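Local coordinates for protein L-asparaginase 1 (Escherichia coli, PDB 6NXC) that hydrolyses L-asparagine to L-aspartate and ammonium as a homotetramer, with a second bound L-asparagine acting as allosteric activator, at residues I237-L250 with A267-A280. The protein carries 1 engineered substitution. Numbering follows the deposited sequence.
Sequences IYPGISADVVRNFL and APQNKAFLQELQEA
With CG anti to its carbonyl carbon (chi1 -72°) and the chain bent at chi2, Glu276 lays its side chain as a knob among Ala243, Val246, Arg247 and Leu250. Its CB presses on Val246 CG1 at 3.6 Å, the two side chains passing alongside one another, pointing opposite ways, and its CG lies 3.7 Å from Ala243 O. The carboxylate then reaches the guanidinium edge, where Glu276 OE2 stands 3.6 Å from Arg247 NE: a long salt bridge with the two planes turned 71° apart. Arg247 NH1 also makes a salt bridge with Asp244 OD1, which lies well out of the guanidinium plane, so no N-H points at it. An alanine here in place of Glu276 would probably leave Arg247 without its partner on the other helix and open a gap beside Ala243 O, where CG had packed.

Helices 243-250 and 271-280 run nearly parallel, their axes 8.9 Å apart at 17°, as successive crossovers of the parallel beta-alpha-beta C-terminal domain, with strand 256-261 between them in the chain. Near the start of helix 271-280 Phe273 CG is anti to the backbone N, which carries CE1 to 3.9 Å from Val246 CG2 and CZ to Ile237 CD1, from the loop before helix 243-250. Ile237 also sets CG2 against Pro268 CD, while its carbonyl O accepts from Gln292, a residue of the allosteric asparagine site. Ala243 and Ala272 touch through their methyls. At the far end Leu250 CD1 packs 3.7 Å from Ala280 CB, and CD2 lies against the carboxylate carbon of Glu279, whose charge pairs with Arg283.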
ATOM      1  N   ILE B 237     -24.504 -12.949  -3.444  1.00 15.56           N
ATOM      2  CA  ILE B 237     -24.457 -14.049  -4.430  1.00 14.11           C
ATOM      3  C   ILE B 237     -23.282 -14.944  -4.114  1.00 15.11           C
ATOM      4  O   ILE B 237     -22.174 -14.455  -3.806  1.00 14.65           O
ATOM      5  CB  ILE B 237     -24.289 -13.490  -5.847  1.00 16.15           C
ATOM      6  CG1 ILE B 237     -25.365 -12.466  -6.208  1.00 18.33           C
ATOM      7  CG2 ILE B 237     -24.184 -14.629  -6.826  1.00 20.12           C
ATOM      8  CD1 ILE B 237     -26.779 -12.986  -6.142  1.00 19.32           C
ATOM      9  N   TYR B 238     -23.503 -16.247  -4.071  1.00 15.94           N
ATOM     10  CA  TYR B 238     -22.449 -17.197  -3.733  1.00 16.25           C
ATOM     11  C   TYR B 238     -22.804 -18.536  -4.374  1.00 17.08           C
ATOM     12  O   TYR B 238     -23.975 -18.744  -4.682  1.00 15.88           O
ATOM     13  CB  TYR B 238     -22.272 -17.354  -2.237  1.00 17.77           C
ATOM     14  CG  TYR B 238     -23.531 -17.700  -1.506  1.00 19.24           C
ATOM     15  CD1 TYR B 238     -24.336 -16.678  -1.065  1.00 21.90           C
ATOM     16  CD2 TYR B 238     -23.920 -19.019  -1.281  1.00 20.42           C
ATOM     17  CE1 TYR B 238     -25.584 -16.925  -0.510  1.00 23.20           C
ATOM     18  CE2 TYR B 238     -25.103 -19.278  -0.599  1.00 22.48           C
ATOM     19  CZ  TYR B 238     -25.966 -18.231  -0.310  1.00 24.64           C
ATOM     20  OH  TYR B 238     -27.184 -18.412   0.315  1.00 23.53           O
ATOM     21  N   PRO B 239     -21.846 -19.452  -4.503  1.00 16.06           N
ATOM     22  CA  PRO B 239     -22.134 -20.683  -5.246  1.00 17.48           C
ATOM     23  C   PRO B 239     -23.131 -21.513  -4.414  1.00 19.69           C
ATOM     24  O   PRO B 239     -22.956 -21.673  -3.196  1.00 19.73           O
ATOM     25  CB  PRO B 239     -20.775 -21.344  -5.461  1.00 20.97           C
ATOM     26  CG  PRO B 239     -19.827 -20.110  -5.499  1.00 19.58           C
ATOM     27  CD  PRO B 239     -20.394 -19.277  -4.366  1.00 18.88           C
ATOM     28  N   GLY B 240     -24.161 -21.967  -5.126  1.00 22.24           N
ATOM     29  CA  GLY B 240     -25.229 -22.746  -4.487  1.00 26.86           C
ATOM     30  C   GLY B 240     -26.414 -21.886  -4.046  1.00 28.13           C
ATOM     31  O   GLY B 240     -27.430 -22.485  -3.708  1.00 32.47           O
ATOM     32  N   ILE B 241     -26.378 -20.558  -4.130  1.00 21.75           N
ATOM     33  CA  ILE B 241     -27.570 -19.752  -3.785  1.00 24.84           C
ATOM     34  C   ILE B 241     -28.794 -20.271  -4.606  1.00 34.24           C
ATOM     35  O   ILE B 241     -28.635 -20.395  -5.791  1.00 30.92           O
ATOM     36  CB  ILE B 241     -27.319 -18.271  -4.064  1.00 21.55           C
ATOM     37  CG1 ILE B 241     -28.459 -17.455  -3.485  1.00 22.01           C
ATOM     38  CG2 ILE B 241     -27.031 -17.932  -5.520  1.00 26.41           C
ATOM     39  CD1 ILE B 241     -28.238 -15.989  -3.475  1.00 22.08           C
ATOM     40  N   SER B 242     -30.003 -20.375  -4.039  1.00 45.24           N
ATOM     41  CA  SER B 242     -31.214 -20.788  -4.831  1.00 45.84           C
ATOM     42  C   SER B 242     -32.129 -19.605  -5.192  1.00 38.30           C
ATOM     43  O   SER B 242     -32.189 -18.674  -4.422  1.00 38.69           O
ATOM     44  CB  SER B 242     -31.996 -21.847  -4.108  1.00 49.54           C
ATOM     45  OG  SER B 242     -32.416 -21.372  -2.838  1.00 48.30           O
ATOM     46  N   ALA B 243     -32.916 -19.758  -6.262  1.00 51.61           N
ATOM     47  CA  ALA B 243     -34.218 -19.088  -6.533  1.00 45.78           C
ATOM     48  C   ALA B 243     -35.059 -18.802  -5.247  1.00 44.27           C
ATOM     49  O   ALA B 243     -35.681 -17.700  -5.083  1.00 36.30           O
ATOM     50  CB  ALA B 243     -34.892 -19.954  -7.542  1.00 53.19           C
ATOM     51  N   ASP B 244     -35.012 -19.678  -4.243  1.00 49.65           N
ATOM     52  CA  ASP B 244     -35.843 -19.597  -3.011  1.00 46.61           C
ATOM     53  C   ASP B 244     -35.470 -18.355  -2.205  1.00 56.87           C
ATOM     54  O   ASP B 244     -36.379 -17.801  -1.499  1.00 51.35           O
ATOM     55  CB  ASP B 244     -35.732 -20.887  -2.184  1.00 57.00           C
ATOM     56  CG  ASP B 244     -36.614 -22.043  -2.685  1.00 63.16           C
ATOM     57  OD1 ASP B 244     -37.155 -21.956  -3.822  1.00 76.28           O
ATOM     58  OD2 ASP B 244     -36.773 -23.022  -1.939  1.00 54.51           O
ATOM     59  N   VAL B 245     -34.204 -17.893  -2.301  1.00 58.23           N
ATOM     60  CA  VAL B 245     -33.764 -16.671  -1.556  1.00 50.74           C
ATOM     61  C   VAL B 245     -34.536 -15.457  -2.111  1.00 45.35           C
ATOM     62  O   VAL B 245     -35.142 -14.690  -1.314  1.00 47.96           O
ATOM     63  CB  VAL B 245     -32.230 -16.474  -1.589  1.00 64.11           C
ATOM     64  CG1 VAL B 245     -31.820 -15.202  -0.853  1.00 68.20           C
ATOM     65  CG2 VAL B 245     -31.481 -17.688  -1.030  1.00 59.90           C
ATOM     66  N   VAL B 246     -34.524 -15.265  -3.427  1.00 35.54           N
ATOM     67  CA  VAL B 246     -35.308 -14.171  -4.072  1.00 48.31           C
ATOM     68  C   VAL B 246     -36.797 -14.350  -3.777  1.00 45.59           C
ATOM     69  O   VAL B 246     -37.469 -13.352  -3.496  1.00 42.83           O
ATOM     70  CB  VAL B 246     -35.073 -14.125  -5.581  1.00 42.71           C
ATOM     71  CG1 VAL B 246     -35.668 -12.859  -6.203  1.00 45.93           C
ATOM     72  CG2 VAL B 246     -33.602 -14.258  -5.900  1.00 46.75           C
ATOM     73  N   ARG B 247     -37.320 -15.567  -3.942  1.00 54.25           N
ATOM     74  CA  ARG B 247     -38.748 -15.876  -3.643  1.00 51.40           C
ATOM     75  C   ARG B 247     -39.038 -15.489  -2.189  1.00 46.02           C
ATOM     76  O   ARG B 247     -40.106 -14.853  -1.955  1.00 42.96           O
ATOM     77  CB  ARG B 247     -39.076 -17.351  -3.902  1.00 54.36           C
ATOM     78  CG  ARG B 247     -40.566 -17.611  -4.099  1.00 65.12           C
ATOM     79  CD  ARG B 247     -40.912 -19.013  -4.587  1.00 64.49           C
ATOM     80  NE  ARG B 247     -40.101 -19.375  -5.748  1.00 71.93           N
ATOM     81  CZ  ARG B 247     -39.644 -20.596  -6.013  1.00 72.65           C
ATOM     82  NH1 ARG B 247     -39.942 -21.599  -5.205  1.00 81.61           N
ATOM     83  NH2 ARG B 247     -38.886 -20.812  -7.079  1.00 69.19           N
ATOM     84  N   ASN B 248     -38.100 -15.778  -1.274  1.00 44.38           N
ATOM     85  CA  ASN B 248     -38.272 -15.492   0.173  1.00 47.22           C
ATOM     86  C   ASN B 248     -38.459 -13.980   0.377  1.00 52.90           C
ATOM     87  O   ASN B 248     -39.432 -13.625   1.107  1.00 50.23           O
ATOM     88  CB  ASN B 248     -37.225 -16.217   1.039  1.00 50.79           C
ATOM     89  CG  ASN B 248     -37.840 -17.288   1.930  1.00 51.25           C
ATOM     90  OD1 ASN B 248     -39.054 -17.398   2.043  1.00 52.05           O
ATOM     91  ND2 ASN B 248     -37.023 -18.080   2.594  1.00 50.00           N
ATOM     92  N   PHE B 249     -37.708 -13.103  -0.315  1.00 46.30           N
ATOM     93  CA  PHE B 249     -37.803 -11.625  -0.119  1.00 38.89           C
ATOM     94  C   PHE B 249     -39.001 -11.041  -0.828  1.00 46.20           C
ATOM     95  O   PHE B 249     -39.478  -9.971  -0.392  1.00 52.45           O
ATOM     96  CB  PHE B 249     -36.591 -10.866  -0.672  1.00 39.41           C
ATOM     97  CG  PHE B 249     -35.356 -11.041   0.180  1.00 41.16           C
ATOM     98  CD1 PHE B 249     -35.277 -10.451   1.442  1.00 45.08           C
ATOM     99  CD2 PHE B 249     -34.264 -11.765  -0.275  1.00 39.78           C
ATOM    100  CE1 PHE B 249     -34.151 -10.614   2.245  1.00 48.65           C
ATOM    101  CE2 PHE B 249     -33.133 -11.878   0.511  1.00 40.78           C
ATOM    102  CZ  PHE B 249     -33.073 -11.329   1.762  1.00 38.69           C
ATOM    103  N   LEU B 250     -39.427 -11.679  -1.918  1.00 36.91           N
ATOM    104  CA  LEU B 250     -40.670 -11.270  -2.599  1.00 49.65           C
ATOM    105  C   LEU B 250     -41.879 -11.401  -1.641  1.00 40.29           C
ATOM    106  O   LEU B 250     -42.819 -10.660  -1.883  1.00 51.27           O
ATOM    107  CB  LEU B 250     -40.775 -12.047  -3.915  1.00 48.48           C
ATOM    108  CG  LEU B 250     -40.143 -11.310  -5.088  1.00 55.02           C
ATOM    109  CD1 LEU B 250     -38.653 -11.099  -4.836  1.00 62.24           C
ATOM    110  CD2 LEU B 250     -40.382 -12.056  -6.384  1.00 57.13           C
ATOM    111  N   ALA B 267     -23.738 -12.884 -12.050  1.00 21.87           N
ATOM    112  CA  ALA B 267     -24.568 -13.719 -11.179  1.00 25.55           C
ATOM    113  C   ALA B 267     -24.923 -14.979 -11.958  1.00 23.09           C
ATOM    114  O   ALA B 267     -24.628 -15.008 -13.148  1.00 21.88           O
ATOM    115  CB  ALA B 267     -25.731 -12.912 -10.657  1.00 30.35           C
ATOM    116  N   PRO B 268     -25.317 -16.089 -11.313  1.00 25.36           N
ATOM    117  CA  PRO B 268     -25.660 -17.328 -12.050  1.00 31.41           C
ATOM    118  C   PRO B 268     -26.728 -17.079 -13.129  1.00 31.67           C
ATOM    119  O   PRO B 268     -27.557 -16.175 -12.980  1.00 31.49           O
ATOM    120  CB  PRO B 268     -26.175 -18.322 -10.977  1.00 34.56           C
ATOM    121  CG  PRO B 268     -25.720 -17.747  -9.687  1.00 32.32           C
ATOM    122  CD  PRO B 268     -25.580 -16.245  -9.867  1.00 24.46           C
ATOM    123  N   GLN B 269     -26.609 -17.737 -14.296  1.00 38.56           N
ATOM    124  CA  GLN B 269     -27.468 -17.459 -15.490  1.00 49.41           C
ATOM    125  C   GLN B 269     -28.759 -18.299 -15.469  1.00 51.50           C
ATOM    126  O   GLN B 269     -29.554 -18.129 -16.440  1.00 50.89           O
ATOM    127  CB  GLN B 269     -26.714 -17.701 -16.805  1.00 62.58           C
ATOM    128  CG  GLN B 269     -25.837 -16.531 -17.251  1.00 66.77           C
ATOM    129  CD  GLN B 269     -26.594 -15.381 -17.868  1.00 74.25           C
ATOM    130  OE1 GLN B 269     -26.591 -14.258 -17.358  1.00 80.18           O
ATOM    131  NE2 GLN B 269     -27.250 -15.651 -18.984  1.00 75.65           N
ATOM    132  N   ASN B 270     -28.944 -19.118 -14.418  1.00 48.11           N
ATOM    133  CA  ASN B 270     -30.125 -19.984 -14.068  1.00 62.71           C
ATOM    134  C   ASN B 270     -31.478 -19.310 -14.403  1.00 55.43           C
ATOM    135  O   ASN B 270     -31.741 -18.185 -13.935  1.00 42.29           O
ATOM    136  CB  ASN B 270     -30.098 -20.381 -12.578  1.00 58.45           C
ATOM    137  CG  ASN B 270     -31.399 -20.997 -12.078  1.00 69.93           C
ATOM    138  OD1 ASN B 270     -31.882 -20.711 -10.968  1.00 58.47           O
ATOM    139  ND2 ASN B 270     -31.979 -21.877 -12.882  1.00 87.34           N
ATOM    140  N   LYS B 271     -32.366 -20.005 -15.113  1.00 56.02           N
ATOM    141  CA  LYS B 271     -33.694 -19.461 -15.504  1.00 47.50           C
ATOM    142  C   LYS B 271     -34.567 -19.160 -14.289  1.00 40.48           C
ATOM    143  O   LYS B 271     -35.229 -18.115 -14.365  1.00 37.01           O
ATOM    144  CB  LYS B 271     -34.400 -20.367 -16.506  1.00 57.95           C
ATOM    145  CG  LYS B 271     -33.814 -20.267 -17.904  1.00 65.34           C
ATOM    146  CD  LYS B 271     -34.533 -21.110 -18.918  1.00 70.34           C
ATOM    147  CE  LYS B 271     -33.605 -21.610 -20.001  1.00 77.49           C
ATOM    148  NZ  LYS B 271     -34.308 -22.576 -20.878  1.00 88.94           N
ATOM    149  N   ALA B 272     -34.644 -20.003 -13.247  1.00 40.52           N
ATOM    150  CA  ALA B 272     -35.533 -19.716 -12.092  1.00 44.70           C
ATOM    151  C   ALA B 272     -35.079 -18.419 -11.426  1.00 44.70           C
ATOM    152  O   ALA B 272     -35.920 -17.646 -10.883  1.00 36.59           O
ATOM    153  CB  ALA B 272     -35.573 -20.837 -11.073  1.00 50.81           C
ATOM    154  N   PHE B 273     -33.767 -18.232 -11.411  1.00 42.76           N
ATOM    155  CA  PHE B 273     -33.105 -17.133 -10.677  1.00 45.37           C
ATOM    156  C   PHE B 273     -33.492 -15.835 -11.379  1.00 28.59           C
ATOM    157  O   PHE B 273     -34.070 -14.971 -10.661  1.00 39.35           O
ATOM    158  CB  PHE B 273     -31.593 -17.370 -10.622  1.00 47.83           C
ATOM    159  CG  PHE B 273     -30.955 -16.502  -9.589  1.00 52.71           C
ATOM    160  CD1 PHE B 273     -30.943 -16.894  -8.265  1.00 54.92           C
ATOM    161  CD2 PHE B 273     -30.484 -15.244  -9.935  1.00 61.20           C
ATOM    162  CE1 PHE B 273     -30.420 -16.047  -7.301  1.00 64.56           C
ATOM    163  CE2 PHE B 273     -29.967 -14.398  -8.971  1.00 56.66           C
ATOM    164  CZ  PHE B 273     -29.927 -14.805  -7.661  1.00 60.99           C
ATOM    165  N   LEU B 274     -33.263 -15.772 -12.692  1.00 33.74           N
ATOM    166  CA  LEU B 274     -33.543 -14.647 -13.614  1.00 36.44           C
ATOM    167  C   LEU B 274     -35.044 -14.365 -13.642  1.00 41.83           C
ATOM    168  O   LEU B 274     -35.450 -13.171 -13.668  1.00 33.94           O
ATOM    169  CB  LEU B 274     -32.994 -14.904 -15.019  1.00 38.76           C
ATOM    170  CG  LEU B 274     -31.464 -14.828 -15.163  1.00 52.10           C
ATOM    171  CD1 LEU B 274     -30.972 -15.354 -16.520  1.00 46.02           C
ATOM    172  CD2 LEU B 274     -30.982 -13.389 -14.946  1.00 49.01           C
ATOM    173  N   GLN B 275     -35.849 -15.419 -13.653  1.00 36.25           N
ATOM    174  CA  GLN B 275     -37.320 -15.287 -13.605  1.00 39.12           C
ATOM    175  C   GLN B 275     -37.743 -14.676 -12.264  1.00 27.27           C
ATOM    176  O   GLN B 275     -38.568 -13.765 -12.357  1.00 30.26           O
ATOM    177  CB  GLN B 275     -38.015 -16.637 -13.883  1.00 38.47           C
ATOM    178  CG  GLN B 275     -38.103 -16.977 -15.367  1.00 49.98           C
ATOM    179  CD  GLN B 275     -38.929 -18.229 -15.540  1.00 51.94           C
ATOM    180  OE1 GLN B 275     -38.479 -19.324 -15.241  1.00 53.04           O
ATOM    181  NE2 GLN B 275     -40.163 -18.070 -15.979  1.00 49.19           N
ATOM    182  N   GLU B 276     -37.217 -15.116 -11.099  1.00 35.19           N
ATOM    183  CA  GLU B 276     -37.570 -14.554  -9.757  1.00 30.35           C
ATOM    184  C   GLU B 276     -37.147 -13.076  -9.767  1.00 35.46           C
ATOM    185  O   GLU B 276     -37.890 -12.188  -9.215  1.00 30.21           O
ATOM    186  CB  GLU B 276     -36.937 -15.247  -8.529  1.00 34.77           C
ATOM    187  CG  GLU B 276     -37.465 -16.618  -8.153  1.00 37.55           C
ATOM    188  CD  GLU B 276     -38.987 -16.725  -8.177  1.00 54.46           C
ATOM    189  OE1 GLU B 276     -39.669 -15.846  -7.531  1.00 52.57           O
ATOM    190  OE2 GLU B 276     -39.499 -17.653  -8.884  1.00 58.36           O
ATOM    191  N   LEU B 277     -36.008 -12.767 -10.372  1.00 31.51           N
ATOM    192  CA  LEU B 277     -35.563 -11.331 -10.402  1.00 32.70           C
ATOM    193  C   LEU B 277     -36.473 -10.505 -11.278  1.00 28.87           C
ATOM    194  O   LEU B 277     -36.796  -9.341 -10.930  1.00 29.96           O
ATOM    195  CB  LEU B 277     -34.115 -11.175 -10.902  1.00 31.06           C
ATOM    196  CG  LEU B 277     -33.107 -11.682  -9.891  1.00 40.66           C
ATOM    197  CD1 LEU B 277     -31.737 -11.767 -10.523  1.00 41.14           C
ATOM    198  CD2 LEU B 277     -33.133 -10.765  -8.672  1.00 40.14           C
ATOM    199  N   GLN B 278     -36.797 -11.015 -12.448  1.00 26.00           N
ATOM    200  CA  GLN B 278     -37.708 -10.319 -13.350  1.00 32.75           C
ATOM    201  C   GLN B 278     -39.093 -10.176 -12.685  1.00 30.86           C
ATOM    202  O   GLN B 278     -39.710  -9.171 -12.906  1.00 28.76           O
ATOM    203  CB  GLN B 278     -37.775 -11.099 -14.655  1.00 41.44           C
ATOM    204  CG  GLN B 278     -38.853 -10.582 -15.592  1.00 47.80           C
ATOM    205  CD  GLN B 278     -38.234  -9.999 -16.827  1.00 60.84           C
ATOM    206  OE1 GLN B 278     -38.028 -10.708 -17.823  1.00 70.65           O
ATOM    207  NE2 GLN B 278     -37.883  -8.724 -16.730  1.00 50.24           N
ATOM    208  N   GLU B 279     -39.548 -11.184 -11.934  1.00 30.41           N
ATOM    209  CA  GLU B 279     -40.850 -11.109 -11.198  1.00 37.58           C
ATOM    210  C   GLU B 279     -40.742  -9.902 -10.246  1.00 30.03           C
ATOM    211  O   GLU B 279     -41.710  -9.182 -10.041  1.00 29.83           O
ATOM    212  CB  GLU B 279     -41.107 -12.427 -10.456  1.00 39.68           C
ATOM    213  CG  GLU B 279     -42.423 -12.420  -9.668  1.00 52.58           C
ATOM    214  CD  GLU B 279     -42.762 -13.625  -8.795  1.00 59.83           C
ATOM    215  OE1 GLU B 279     -42.232 -14.743  -9.049  1.00 71.15           O
ATOM    216  OE2 GLU B 279     -43.595 -13.450  -7.859  1.00 83.29           O
ATOM    217  N   ALA B 280     -39.597  -9.736  -9.596  1.00 27.22           N
ATOM    218  CA  ALA B 280     -39.479  -8.709  -8.540  1.00 25.38           C
ATOM    219  C   ALA B 280     -39.619  -7.360  -9.213  1.00 22.39           C
ATOM    220  O   ALA B 280     -40.400  -6.490  -8.750  1.00 28.14           O
ATOM    221  CB  ALA B 280     -38.188  -8.953  -7.770  1.00 32.02           C
TER